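Local coordinates for superantigen-like protein SSL10 (Staphylococcus aureus subsp. aureus, PDB 6LWT) that probably inhibits classical-pathway complement activation by binding the Fc region of human IgG, and the penultimate step of plasma clotting by binding prothrombin and another coagulation factor, at residues K25-K30 / F44-I49; I32-H37 / E69-F74; I51-P56 / G90-N95; K128-L133 / V186-Q191. All blocks are in the same frame, centred on the assembly; numbering follows the deposited sequence.

Contact 1 of 4, residues K25-K30 / F44-I49; sequences KTMEMK and FKFRGI
Met29 lays its side chain over one face of the Phe46 ring, a Met-aromatic contact of the OB-fold barrel in the N-terminal domain. Its CG stands 3.6 Å from the centroid of the Phe46 ring, almost exactly on the ring normal, which makes a CH-pi contact. The sulfur leans toward the root of the same ring, with Met29 SD 3.5 Å from Phe46 CG. SD also lies in the plane of the Phe44 ring, at its edge, 3.7 Å from Phe44 CE2, and the bend at chi3 (-71°) carries Met29 CE to 3.8 Å from Phe44 CZ. One sulfur thus bridges the face of one phenylalanine and the edge of the other.

Nearer the surface, Met27 meets Phe46 obliquely, and its methyl closes tip to tip on the isoleucine beyond, Met27 CE to Ile49 CD1 being 4.0 Å. The strands are not paired here; the axes of 26-30 and 44-46 come no closer than 10.0 Å, at 110°, so the two segments meet through side chains. Behind Met29, strand 71-76 backs the cluster through Val73 and Phe75, while Ile32 packs on both phenylalanines. Residues Phe46 to Ile49 form a type I' turn that reverses the chain into strand 49-54, closed by the backbone bond from Ile49 N to Phe46 O at 2.8 Å.

Contact 2 of 4, residues I32-H37 / E69-F74; sequences ISALKH and EGLDVF
A G1 beta bulge marks the corner of the OB-fold barrel where Ile32 faces both Gly70 and Leu71. Ile32 and Leu71 form an antiparallel hydrogen-bonded pair. Ile32 N gives an almost straight bond of 2.8 Å to Leu71 O, and Leu71 N returns one of 2.9 Å to Ile32 O. Gly70 N also approaches Ile32 O, but at a poor angle, so the bond belongs to Leu71. Gly70 has positive phi (66°), and the chain turns a corner there, leaving strand 67-69 for strand 71-76; residues 71-74 run at 88° to strand 32-37.

Side chains follow the backbone pair into the interior. Leu71 CB rests against Ile32 O at 3.4 Å and lies beside Ile32 CB. Further out, Leu71 CD1 touches Ala34 CB at 3.9 Å, while Val73 CG2 makes a looser approach to Ile32 CB. Phe44 of strand 41-46 packs on Ala34, and Gln94 touches Leu71. Past the corner, Asp72 turns away from strand 32-37 and joins Lys128 in a salt bridge.

On the solvent side the polar residues meet without a hydrogen bond between their side chains. The hydroxyl of Ser33 is set beside its own backbone N (chi1 -54°), where OG lies 3.9 Å from Glu69 CG.

Contact 3 of 4, residues I51-P56 / G90-N95; sequences IQVLLP and GGVIQN
Leu54 and Gly90 join the end of one barrel strand to the broken part of another in the OB-fold domain. Gly90 N donates to Leu54 O at 2.8 Å, with an N-H...O angle of 169°, and arrives nearly along the C=O axis. This bond continues the parallel pairing of strands 49-54 and 85-93, in which Leu54 also bonds to the backbone of Thr88.

The tight part lies around that bond. Val53 CG1 comes to 3.4 Å from Gly90 O, and the same methyl meets Val92 CG2 at 3.8 Å. That branch of Val53 stands anti to its amide nitrogen (chi1 -175°), which carries it toward the 90-95 segment. The two valines cross obliquely and face the barrel interior, with Phe44 packing on Val53 and Leu71 on Val92. The pyrrolidine ring of Pro56 also leans on the glycine, Pro56 CD lying 3.9 Å from Gly90 CA.

Beyond Val92 the two chains diverge. Leu55 CD2 stays 4.5 Å from Val92 CG2, and Phe63, a loop residue, touches Leu55, Val92 and Gln94. Toward the outside, Gln94 is partly exposed and Asn95 exposed; neither touches the 51-56 segment.

Within these segments one directional backbone bond, with Val53 and Pro56 packed against the glycine, therefore extends the pairing to where the 85-93 strand is interrupted. Gly90, with positive phi (62°), leaves extended geometry at that point, so the pairing with 49-54 ends as the chain swings off toward Val92.

Contact 4 of 4, residues K128-L133 / V186-Q191; sequences KEKITL and VIESKQ
Lys130 and Glu188 sit across a short antiparallel ribbon in the beta-grasp domain, a non-hydrogen-bonded pair with Val186 beside it. From the root outward, Lys130 CB lies 3.9 Å from Val186 CG1, and CG stays against the same methyl while also meeting Glu188 OE2. CD continues over Val186 CG1; CE then passes 3.7 Å from Glu188 OE2. The ammonium goes beyond that carboxylate, NZ being 5.0 Å from Glu188 OE2, and makes a weak hydrogen bond to Asn95 O.

The ribbon is held at Ile131 and Ile187, whose amides and carbonyls exchange two bonds; the shorter runs 2.7 Å from Ile187 N to Ile131 O. Where strand 186-188 gives way to a 3-10 turn, Ser189 grips the other segment twice. Its OG donates 2.7 Å to Lys128 O, from 44° above the carbonyl plane, and its N donates 3.0 Å to Glu129 O. A water bridges Glu129 O and Lys190 N. The hydroxyl reaches Lys128 because it is placed beside the backbone N of Ser189 (chi1 -61°).

On the face of Ile187, Leu133 CD1 touches Ile187 CD1, and Tyr170 of strand 169-173 touches both residues. The face of Lys130, Thr132 and Val186 packs on Ile93 of strand 85-93, while Thr132 N-caps helix 133-148 through its OG1 and Glu135 N, placing the ribbon between that helix, the five-stranded sheet and the barrel.

From the N terminus, strand 26-30 opens contact 1, which closes at 44-49 after a loop of 13 residues. Contact 2 crosses it: 32-37 starts inside that loop and finds its partner at 69-74. Contact 3 in turn crosses contact 2, opening at 51-56 and closing at 90-95, but lies in series after contact 1. These three interlock the strands of the OB-fold barrel. Contact 4 follows all of them, closing a long loop in the beta-grasp domain that contains helix 133-148. It lies at the junction of the two domains, where Lys128 of contact 4 also makes a long, weak ion pair with Glu28 of contact 1.

Contact 1 of 4, residues K25-K30 / F44-I49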
loop_
_atom_site.group_PDB
_atom_site.type_symbol
_atom_site.label_atom_id
_atom_site.label_comp_id
_atom_site.label_asym_id
_atom_site.label_seq_id
_atom_site.Cartn_x
_atom_site.Cartn_y
_atom_site.Cartn_z
ATOM N N LYS A 25 9.380 -2.313 -8.288
ATOM C CA LYS A 25 8.665 -1.603 -9.352
ATOM C C LYS A 25 7.245 -1.306 -8.915
ATOM O O LYS A 25 6.523 -2.228 -8.495
ATOM C CB LYS A 25 8.578 -2.443 -10.636
ATOM C CG LYS A 25 9.906 -2.808 -11.283
ATOM C CD LYS A 25 9.733 -3.125 -12.776
ATOM C CE LYS A 25 9.833 -1.890 -13.676
ATOM N NZ LYS A 25 11.167 -1.746 -14.332
ATOM N N THR A 26 6.852 -0.038 -9.034
ATOM C CA THR A 26 5.476 0.394 -8.794
ATOM C C THR A 26 5.044 1.383 -9.855
ATOM O O THR A 26 5.872 2.097 -10.410
ATOM C CB THR A 26 5.290 1.089 -7.423
ATOM O OG1 THR A 26 5.977 2.349 -7.399
ATOM C CG2 THR A 26 5.799 0.229 -6.315
ATOM N N MET A 27 3.748 1.445 -10.123
ATOM C CA MET A 27 3.191 2.446 -11.030
ATOM C C MET A 27 1.821 2.835 -10.536
ATOM O O MET A 27 1.051 1.967 -10.112
ATOM C CB MET A 27 3.028 1.887 -12.454
ATOM C CG MET A 27 4.287 1.368 -13.123
ATOM S SD MET A 27 4.060 1.190 -14.911
ATOM C CE MET A 27 3.111 -0.322 -14.943
ATOM N N GLU A 28 1.524 4.136 -10.577
ATOM C CA GLU A 28 0.171 4.630 -10.349
ATOM C C GLU A 28 -0.471 4.817 -11.701
ATOM O O GLU A 28 0.031 5.578 -12.536
ATOM C CB GLU A 28 0.183 5.952 -9.607
ATOM C CG GLU A 28 0.811 5.852 -8.240
ATOM C CD GLU A 28 0.579 7.083 -7.392
ATOM O OE1 GLU A 28 1.563 7.588 -6.813
ATOM O OE2 GLU A 28 -0.588 7.531 -7.294
ATOM N N MET A 29 -1.565 4.104 -11.933
ATOM C CA MET A 29 -2.238 4.133 -13.225
ATOM C C MET A 29 -3.647 4.614 -13.003
ATOM O O MET A 29 -4.427 4.006 -12.258
ATOM C CB MET A 29 -2.220 2.763 -13.870
ATOM C CG MET A 29 -0.813 2.291 -14.215
ATOM S SD MET A 29 -0.769 0.551 -14.624
ATOM C CE MET A 29 -1.065 -0.167 -13.038
ATOM N N LYS A 30 -3.952 5.732 -13.649
ATOM C CA LYS A 30 -5.208 6.433 -13.470
ATOM C C LYS A 30 -6.126 6.157 -14.679
ATOM O O LYS A 30 -5.650 5.975 -15.814
ATOM C CB LYS A 30 -4.895 7.929 -13.260
ATOM C CG LYS A 30 -6.022 8.892 -13.559
ATOM C CD LYS A 30 -5.697 10.309 -13.101
ATOM C CE LYS A 30 -6.248 10.603 -11.708
ATOM N NZ LYS A 30 -6.178 12.053 -11.361
ATOM N N PHE A 44 -5.497 -5.768 -18.009
ATOM C CA PHE A 44 -5.440 -4.655 -18.925
ATOM C C PHE A 44 -4.020 -4.451 -19.435
ATOM O O PHE A 44 -3.080 -5.114 -18.990
ATOM C CB PHE A 44 -5.972 -3.376 -18.269
ATOM C CG PHE A 44 -5.185 -2.923 -17.065
ATOM C CD1 PHE A 44 -5.382 -3.516 -15.827
ATOM C CD2 PHE A 44 -4.269 -1.888 -17.168
ATOM C CE1 PHE A 44 -4.678 -3.091 -14.711
ATOM C CE2 PHE A 44 -3.570 -1.450 -16.057
ATOM C CZ PHE A 44 -3.773 -2.054 -14.829
ATOM N N LYS A 45 -3.890 -3.544 -20.387
ATOM C CA LYS A 45 -2.584 -3.115 -20.863
ATOM C C LYS A 45 -2.379 -1.648 -20.548
ATOM O O LYS A 45 -3.300 -0.851 -20.673
ATOM C CB LYS A 45 -2.435 -3.386 -22.358
ATOM C CG LYS A 45 -2.262 -4.866 -22.653
ATOM C CD LYS A 45 -2.464 -5.184 -24.131
ATOM C CE LYS A 45 -1.224 -4.889 -24.952
ATOM N NZ LYS A 45 -1.351 -5.470 -26.322
ATOM N N PHE A 46 -1.180 -1.314 -20.096
ATOM C CA PHE A 46 -0.831 0.061 -19.800
ATOM C C PHE A 46 0.505 0.352 -20.434
ATOM O O PHE A 46 1.505 -0.284 -20.088
ATOM C CB PHE A 46 -0.740 0.298 -18.298
ATOM C CG PHE A 46 -0.309 1.687 -17.943
ATOM C CD1 PHE A 46 -1.194 2.752 -18.079
ATOM C CD2 PHE A 46 0.987 1.941 -17.505
ATOM C CE1 PHE A 46 -0.803 4.045 -17.765
ATOM C CE2 PHE A 46 1.387 3.232 -17.184
ATOM C CZ PHE A 46 0.492 4.288 -17.324
ATOM N N ARG A 47 0.517 1.306 -21.367
ATOM C CA ARG A 47 1.737 1.655 -22.102
ATOM C C ARG A 47 2.247 0.364 -22.775
ATOM O O ARG A 47 3.447 0.127 -22.890
ATOM C CB ARG A 47 2.760 2.280 -21.125
ATOM C CG ARG A 47 3.748 3.267 -21.725
ATOM C CD ARG A 47 4.935 3.493 -20.799
ATOM N NE ARG A 47 4.521 4.184 -19.576
ATOM C CZ ARG A 47 5.013 3.981 -18.354
ATOM N NH1 ARG A 47 5.982 3.092 -18.112
ATOM N NH2 ARG A 47 4.524 4.687 -17.344
ATOM N N GLY A 48 1.297 -0.477 -23.193
ATOM C CA GLY A 48 1.580 -1.781 -23.775
ATOM C C GLY A 48 2.007 -2.905 -22.837
ATOM O O GLY A 48 2.255 -4.004 -23.296
ATOM N N ILE A 49 2.116 -2.648 -21.542
ATOM C CA ILE A 49 2.545 -3.671 -20.594
ATOM C C ILE A 49 1.314 -4.456 -20.159
ATOM O O ILE A 49 0.306 -3.863 -19.784
ATOM C CB ILE A 49 3.163 -3.068 -19.325
ATOM C CG1 ILE A 49 4.339 -2.149 -19.654
ATOM C CG2 ILE A 49 3.645 -4.182 -18.401
ATOM C CD1 ILE A 49 4.594 -1.146 -18.547
#

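Contact 2 of 4, residues I32-H37 / E69-F74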
loop_
_atom_site.group_PDB
_atom_site.type_symbol
_atom_site.label_atom_id
_atom_site.label_comp_id
_atom_site.label_asym_id
_atom_site.label_seq_id
_atom_site.Cartn_x
_atom_site.Cartn_y
_atom_site.Cartn_z
ATOM N N ILE A 32 -8.122 3.645 -15.795
ATOM C CA ILE A 32 -7.850 2.374 -16.483
ATOM C C ILE A 32 -9.150 1.668 -16.873
ATOM O O ILE A 32 -10.077 1.611 -16.070
ATOM C CB ILE A 32 -6.989 1.438 -15.575
ATOM C CG1 ILE A 32 -5.559 1.976 -15.458
ATOM C CG2 ILE A 32 -6.977 -0.015 -16.058
ATOM C CD1 ILE A 32 -4.820 2.153 -16.771
ATOM N N SER A 33 -9.199 1.147 -18.108
ATOM C CA SER A 33 -10.224 0.183 -18.541
ATOM C C SER A 33 -9.656 -1.222 -18.438
ATOM O O SER A 33 -8.508 -1.455 -18.810
ATOM C CB SER A 33 -10.664 0.423 -19.993
ATOM O OG SER A 33 -11.083 1.757 -20.186
ATOM N N ALA A 34 -10.462 -2.160 -17.947
ATOM C CA ALA A 34 -9.994 -3.522 -17.691
ATOM C C ALA A 34 -11.118 -4.542 -17.824
ATOM O O ALA A 34 -12.285 -4.191 -17.715
ATOM C CB ALA A 34 -9.363 -3.605 -16.316
ATOM N N LEU A 35 -10.747 -5.794 -18.076
ATOM C CA LEU A 35 -11.699 -6.906 -18.189
ATOM C C LEU A 35 -11.417 -7.920 -17.104
ATOM O O LEU A 35 -10.259 -8.194 -16.765
ATOM C CB LEU A 35 -11.591 -7.635 -19.546
ATOM C CG LEU A 35 -11.599 -6.855 -20.867
ATOM C CD1 LEU A 35 -11.788 -7.838 -22.016
ATOM C CD2 LEU A 35 -12.689 -5.793 -20.921
ATOM N N LYS A 36 -12.480 -8.534 -16.614
ATOM C CA LYS A 36 -12.368 -9.678 -15.727
ATOM C C LYS A 36 -11.635 -10.807 -16.455
ATOM O O LYS A 36 -11.868 -11.023 -17.650
ATOM C CB LYS A 36 -13.756 -10.185 -15.344
ATOM C CG LYS A 36 -13.815 -10.920 -14.030
ATOM C CD LYS A 36 -14.302 -9.992 -12.929
ATOM C CE LYS A 36 -14.641 -10.744 -11.658
ATOM N NZ LYS A 36 -15.645 -9.969 -10.871
ATOM N N HIS A 37 -10.768 -11.505 -15.731
ATOM C CA HIS A 37 -10.146 -12.737 -16.191
ATOM C C HIS A 37 -10.347 -13.801 -15.113
ATOM O O HIS A 37 -9.975 -13.605 -13.951
ATOM C CB HIS A 37 -8.653 -12.539 -16.476
ATOM C CG HIS A 37 -7.942 -13.823 -16.755
ATOM N ND1 HIS A 37 -7.022 -14.370 -15.884
ATOM C CD2 HIS A 37 -8.068 -14.706 -17.770
ATOM C CE1 HIS A 37 -6.584 -15.514 -16.373
ATOM N NE2 HIS A 37 -7.207 -15.744 -17.511
ATOM N N GLU A 69 -14.305 0.649 -16.566
ATOM C CA GLU A 69 -13.667 1.870 -17.044
ATOM C C GLU A 69 -13.394 2.772 -15.833
ATOM O O GLU A 69 -14.047 2.647 -14.799
ATOM C CB GLU A 69 -14.566 2.612 -18.040
ATOM C CG GLU A 69 -14.909 1.818 -19.298
ATOM C CD GLU A 69 -15.541 2.676 -20.397
ATOM O OE1 GLU A 69 -16.333 3.597 -20.078
ATOM O OE2 GLU A 69 -15.252 2.424 -21.591
ATOM N N GLY A 70 -12.427 3.667 -15.983
ATOM C CA GLY A 70 -12.100 4.676 -14.968
ATOM C C GLY A 70 -11.550 4.165 -13.649
ATOM O O GLY A 70 -11.736 4.814 -12.608
ATOM N N LEU A 71 -10.877 3.014 -13.681
ATOM C CA LEU A 71 -10.262 2.443 -12.486
ATOM C C LEU A 71 -8.980 3.209 -12.142
ATOM O O LEU A 71 -8.272 3.727 -13.025
ATOM C CB LEU A 71 -9.898 0.972 -12.701
ATOM C CG LEU A 71 -11.024 0.001 -13.015
ATOM C CD1 LEU A 71 -10.439 -1.375 -13.241
ATOM C CD2 LEU A 71 -12.046 -0.037 -11.895
ATOM N N ASP A 72 -8.693 3.268 -10.855
ATOM C CA ASP A 72 -7.444 3.778 -10.352
ATOM C C ASP A 72 -6.732 2.548 -9.813
ATOM O O ASP A 72 -7.281 1.865 -8.979
ATOM C CB ASP A 72 -7.741 4.779 -9.240
ATOM C CG ASP A 72 -6.497 5.361 -8.636
ATOM O OD1 ASP A 72 -5.789 6.056 -9.379
ATOM O OD2 ASP A 72 -6.239 5.165 -7.426
ATOM N N VAL A 73 -5.524 2.275 -10.301
ATOM C CA VAL A 73 -4.760 1.077 -9.933
ATOM C C VAL A 73 -3.389 1.476 -9.392
ATOM O O VAL A 73 -2.635 2.210 -10.063
ATOM C CB VAL A 73 -4.599 0.102 -11.129
ATOM C CG1 VAL A 73 -3.856 -1.164 -10.708
ATOM C CG2 VAL A 73 -5.972 -0.289 -11.665
ATOM N N PHE A 74 -3.083 1.020 -8.174
ATOM C CA PHE A 74 -1.739 1.137 -7.617
ATOM C C PHE A 74 -1.063 -0.209 -7.800
ATOM O O PHE A 74 -1.350 -1.180 -7.084
ATOM C CB PHE A 74 -1.724 1.545 -6.153
ATOM C CG PHE A 74 -0.327 1.728 -5.608
ATOM C CD1 PHE A 74 0.433 2.818 -6.007
ATOM C CD2 PHE A 74 0.228 0.824 -4.724
ATOM C CE1 PHE A 74 1.722 3.013 -5.517
ATOM C CE2 PHE A 74 1.523 1.003 -4.238
ATOM C CZ PHE A 74 2.270 2.095 -4.634
#

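Contact 3 of 4, residues I51-P56 / G90-N95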
loop_
_atom_site.group_PDB
_atom_site.type_symbol
_atom_site.label_atom_id
_atom_site.label_comp_id
_atom_site.label_asym_id
_atom_site.label_seq_id
_atom_site.Cartn_x
_atom_site.Cartn_y
_atom_site.Cartn_z
ATOM N N ILE A 51 -0.800 -6.262 -17.656
ATOM C CA ILE A 51 -0.989 -6.243 -16.208
ATOM C C ILE A 51 -2.159 -7.150 -15.819
ATOM O O ILE A 51 -3.247 -7.015 -16.377
ATOM C CB ILE A 51 -1.329 -4.823 -15.706
ATOM C CG1 ILE A 51 -0.379 -3.769 -16.278
ATOM C CG2 ILE A 51 -1.335 -4.787 -14.176
ATOM C CD1 ILE A 51 1.065 -3.972 -15.926
ATOM N N GLN A 52 -1.910 -8.071 -14.897
ATOM C CA GLN A 52 -2.939 -8.876 -14.272
ATOM C C GLN A 52 -3.008 -8.560 -12.776
ATOM O O GLN A 52 -2.006 -8.664 -12.046
ATOM C CB GLN A 52 -2.669 -10.372 -14.478
ATOM C CG GLN A 52 -3.667 -11.284 -13.762
ATOM C CD GLN A 52 -3.707 -12.699 -14.331
ATOM O OE1 GLN A 52 -3.761 -12.883 -15.542
ATOM N NE2 GLN A 52 -3.700 -13.697 -13.456
ATOM N N VAL A 53 -4.204 -8.191 -12.327
ATOM C CA VAL A 53 -4.464 -7.830 -10.946
ATOM C C VAL A 53 -5.282 -8.956 -10.317
ATOM O O VAL A 53 -6.349 -9.292 -10.846
ATOM C CB VAL A 53 -5.305 -6.537 -10.848
ATOM C CG1 VAL A 53 -5.454 -6.107 -9.390
ATOM C CG2 VAL A 53 -4.714 -5.438 -11.733
ATOM N N LEU A 54 -4.772 -9.524 -9.226
ATOM C CA LEU A 54 -5.514 -10.431 -8.369
ATOM C C LEU A 54 -6.416 -9.626 -7.447
ATOM O O LEU A 54 -5.939 -8.725 -6.734
ATOM C CB LEU A 54 -4.562 -11.294 -7.549
ATOM C CG LEU A 54 -5.178 -12.255 -6.515
ATOM C CD1 LEU A 54 -5.941 -13.380 -7.194
ATOM C CD2 LEU A 54 -4.101 -12.816 -5.608
ATOM N N LEU A 55 -7.710 -9.941 -7.474
ATOM C CA LEU A 55 -8.685 -9.350 -6.576
ATOM C C LEU A 55 -8.779 -10.232 -5.313
ATOM O O LEU A 55 -9.268 -11.352 -5.400
ATOM C CB LEU A 55 -10.044 -9.235 -7.270
ATOM C CG LEU A 55 -10.088 -8.429 -8.569
ATOM C CD1 LEU A 55 -11.453 -8.556 -9.237
ATOM C CD2 LEU A 55 -9.762 -6.957 -8.334
ATOM N N PRO A 56 -8.301 -9.742 -4.143
ATOM C CA PRO A 56 -8.430 -10.496 -2.874
ATOM C C PRO A 56 -9.879 -10.890 -2.547
ATOM O O PRO A 56 -10.808 -10.148 -2.890
ATOM C CB PRO A 56 -7.935 -9.507 -1.811
ATOM C CG PRO A 56 -7.123 -8.491 -2.544
ATOM C CD PRO A 56 -7.629 -8.438 -3.947
ATOM N N GLY A 90 -4.571 -6.546 -5.618
ATOM C CA GLY A 90 -5.431 -5.478 -5.078
ATOM C C GLY A 90 -5.123 -4.124 -5.662
ATOM O O GLY A 90 -4.755 -4.001 -6.819
ATOM N N GLY A 91 -5.237 -3.093 -4.834
ATOM C CA GLY A 91 -4.820 -1.763 -5.245
ATOM C C GLY A 91 -5.756 -1.064 -6.210
ATOM O O GLY A 91 -5.341 -0.115 -6.825
ATOM N N VAL A 92 -7.014 -1.511 -6.320
ATOM C CA VAL A 92 -7.970 -0.984 -7.299
ATOM C C VAL A 92 -9.082 -0.201 -6.605
ATOM O O VAL A 92 -9.702 -0.716 -5.680
ATOM C CB VAL A 92 -8.649 -2.112 -8.109
ATOM C CG1 VAL A 92 -9.567 -1.536 -9.174
ATOM C CG2 VAL A 92 -7.606 -3.024 -8.747
ATOM N N ILE A 93 -9.324 1.011 -7.086
ATOM C CA ILE A 93 -10.453 1.853 -6.666
ATOM C C ILE A 93 -11.278 2.264 -7.894
ATOM O O ILE A 93 -10.729 2.768 -8.885
ATOM C CB ILE A 93 -9.973 3.131 -5.939
ATOM C CG1 ILE A 93 -9.222 2.768 -4.658
ATOM C CG2 ILE A 93 -11.170 4.040 -5.624
ATOM C CD1 ILE A 93 -8.355 3.897 -4.101
ATOM N N GLN A 94 -12.594 2.074 -7.819
ATOM C CA GLN A 94 -13.472 2.323 -8.972
ATOM C C GLN A 94 -13.763 3.791 -9.240
ATOM O O GLN A 94 -13.807 4.195 -10.399
ATOM C CB GLN A 94 -14.761 1.512 -8.862
ATOM C CG GLN A 94 -14.474 0.020 -9.014
ATOM C CD GLN A 94 -15.672 -0.888 -8.780
ATOM O OE1 GLN A 94 -15.668 -1.700 -7.854
ATOM N NE2 GLN A 94 -16.683 -0.782 -9.634
ATOM N N ASN A 95 -13.964 4.604 -8.216
ATOM C CA ASN A 95 -14.240 6.026 -8.489
ATOM C C ASN A 95 -13.391 6.909 -7.627
ATOM O O ASN A 95 -13.818 7.359 -6.569
ATOM C CB ASN A 95 -15.726 6.352 -8.320
ATOM C CG ASN A 95 -16.560 5.836 -9.478
ATOM O OD1 ASN A 95 -16.275 6.141 -10.643
ATOM N ND2 ASN A 95 -17.589 5.048 -9.172
#

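Contact 4 of 4, residues K128-L133 / V186-Q191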
loop_
_atom_site.group_PDB
_atom_site.type_symbol
_atom_site.label_atom_id
_atom_site.label_comp_id
_atom_site.label_asym_id
_atom_site.label_seq_id
_atom_site.Cartn_x
_atom_site.Cartn_y
_atom_site.Cartn_z
ATOM N N LYS A 128 -4.929 11.769 -3.221
ATOM C CA LYS A 128 -6.174 11.118 -3.630
ATOM C C LYS A 128 -7.280 11.229 -2.581
ATOM O O LYS A 128 -7.019 11.252 -1.386
ATOM C CB LYS A 128 -5.924 9.637 -3.906
ATOM C CG LYS A 128 -4.894 9.336 -4.975
ATOM C CD LYS A 128 -4.458 7.880 -4.904
ATOM C CE LYS A 128 -4.101 7.395 -6.293
ATOM N NZ LYS A 128 -3.491 6.052 -6.295
ATOM N N GLU A 129 -8.523 11.254 -3.043
ATOM C CA GLU A 129 -9.691 11.182 -2.168
ATOM C C GLU A 129 -9.800 9.834 -1.464
ATOM O O GLU A 129 -10.291 9.762 -0.335
ATOM C CB GLU A 129 -10.981 11.416 -2.972
ATOM C CG GLU A 129 -12.268 11.178 -2.192
ATOM C CD GLU A 129 -13.528 11.563 -2.957
ATOM O OE1 GLU A 129 -13.560 12.673 -3.541
ATOM O OE2 GLU A 129 -14.493 10.760 -2.955
ATOM N N LYS A 130 -9.433 8.769 -2.168
ATOM C CA LYS A 130 -9.441 7.417 -1.606
ATOM C C LYS A 130 -8.088 6.788 -1.823
ATOM O O LYS A 130 -7.410 7.103 -2.784
ATOM C CB LYS A 130 -10.500 6.543 -2.273
ATOM C CG LYS A 130 -11.871 6.659 -1.638
ATOM C CD LYS A 130 -12.937 6.070 -2.561
ATOM C CE LYS A 130 -14.283 6.757 -2.392
ATOM N NZ LYS A 130 -15.104 6.568 -3.609
ATOM N N ILE A 131 -7.692 5.899 -0.907
ATOM C CA ILE A 131 -6.403 5.243 -1.002
ATOM C C ILE A 131 -6.570 3.837 -0.458
ATOM O O ILE A 131 -7.180 3.651 0.608
ATOM C CB ILE A 131 -5.291 6.040 -0.265
ATOM C CG1 ILE A 131 -3.916 5.459 -0.584
ATOM C CG2 ILE A 131 -5.505 6.100 1.256
ATOM C CD1 ILE A 131 -2.761 6.340 -0.163
ATOM N N THR A 132 -6.085 2.836 -1.200
ATOM C CA THR A 132 -6.068 1.489 -0.653
ATOM C C THR A 132 -5.089 1.393 0.506
ATOM O O THR A 132 -4.059 2.094 0.552
ATOM C CB THR A 132 -5.729 0.407 -1.709
ATOM O OG1 THR A 132 -4.460 0.689 -2.328
ATOM C CG2 THR A 132 -6.842 0.362 -2.768
ATOM N N LEU A 133 -5.386 0.490 1.429
ATOM C CA LEU A 133 -4.395 0.109 2.439
ATOM C C LEU A 133 -3.096 -0.366 1.810
ATOM O O LEU A 133 -2.024 -0.090 2.343
ATOM C CB LEU A 133 -4.959 -0.915 3.427
ATOM C CG LEU A 133 -4.000 -1.344 4.553
ATOM C CD1 LEU A 133 -3.636 -0.200 5.492
ATOM C CD2 LEU A 133 -4.596 -2.481 5.352
ATOM N N VAL A 186 -10.189 -0.184 1.067
ATOM C CA VAL A 186 -10.132 1.214 0.598
ATOM C C VAL A 186 -10.354 2.142 1.783
ATOM O O VAL A 186 -11.284 1.934 2.554
ATOM C CB VAL A 186 -11.190 1.504 -0.482
ATOM C CG1 VAL A 186 -11.176 2.977 -0.885
ATOM C CG2 VAL A 186 -10.966 0.623 -1.702
ATOM N N ILE A 187 -9.489 3.144 1.935
ATOM C CA ILE A 187 -9.571 4.094 3.027
ATOM C C ILE A 187 -9.910 5.455 2.422
ATOM O O ILE A 187 -9.335 5.866 1.423
ATOM C CB ILE A 187 -8.254 4.186 3.829
ATOM C CG1 ILE A 187 -7.873 2.811 4.410
ATOM C CG2 ILE A 187 -8.392 5.238 4.932
ATOM C CD1 ILE A 187 -6.445 2.735 4.923
ATOM N N GLU A 188 -10.845 6.145 3.054
ATOM C CA GLU A 188 -11.196 7.514 2.720
ATOM C C GLU A 188 -10.130 8.443 3.314
ATOM O O GLU A 188 -10.006 8.554 4.526
ATOM C CB GLU A 188 -12.578 7.809 3.301
ATOM C CG GLU A 188 -13.149 9.165 2.926
ATOM C CD GLU A 188 -14.039 9.169 1.693
ATOM O OE1 GLU A 188 -14.608 10.256 1.424
ATOM O OE2 GLU A 188 -14.180 8.122 1.002
ATOM N N SER A 189 -9.369 9.104 2.460
ATOM C CA SER A 189 -8.139 9.799 2.855
ATOM C C SER A 189 -8.329 10.885 3.924
ATOM O O SER A 189 -7.479 11.058 4.785
ATOM C CB SER A 189 -7.466 10.410 1.630
ATOM O OG SER A 189 -7.099 9.419 0.657
ATOM N N LYS A 190 -9.445 11.611 3.834
ATOM C CA LYS A 190 -9.801 12.678 4.794
ATOM C C LYS A 190 -10.149 12.162 6.195
ATOM O O LYS A 190 -10.158 12.937 7.146
ATOM C CB LYS A 190 -10.999 13.476 4.256
ATOM C CG LYS A 190 -12.320 12.716 4.306
ATOM C CD LYS A 190 -13.533 13.602 4.057
ATOM C CE LYS A 190 -14.777 12.851 3.600
ATOM N NZ LYS A 190 -15.214 11.753 4.502
ATOM N N GLN A 191 -10.487 10.875 6.304
ATOM C CA GLN A 191 -10.732 10.234 7.578
ATOM C C GLN A 191 -9.494 9.887 8.376
ATOM O O GLN A 191 -9.611 9.625 9.566
ATOM C CB GLN A 191 -11.643 8.998 7.401
ATOM C CG GLN A 191 -13.075 9.370 7.010
ATOM C CD GLN A 191 -13.710 10.383 7.989
ATOM O OE1 GLN A 191 -14.087 10.028 9.108
ATOM N NE2 GLN A 191 -13.817 11.648 7.576
HETATM O O HOH W 1 -11.148 11.725 1.398
#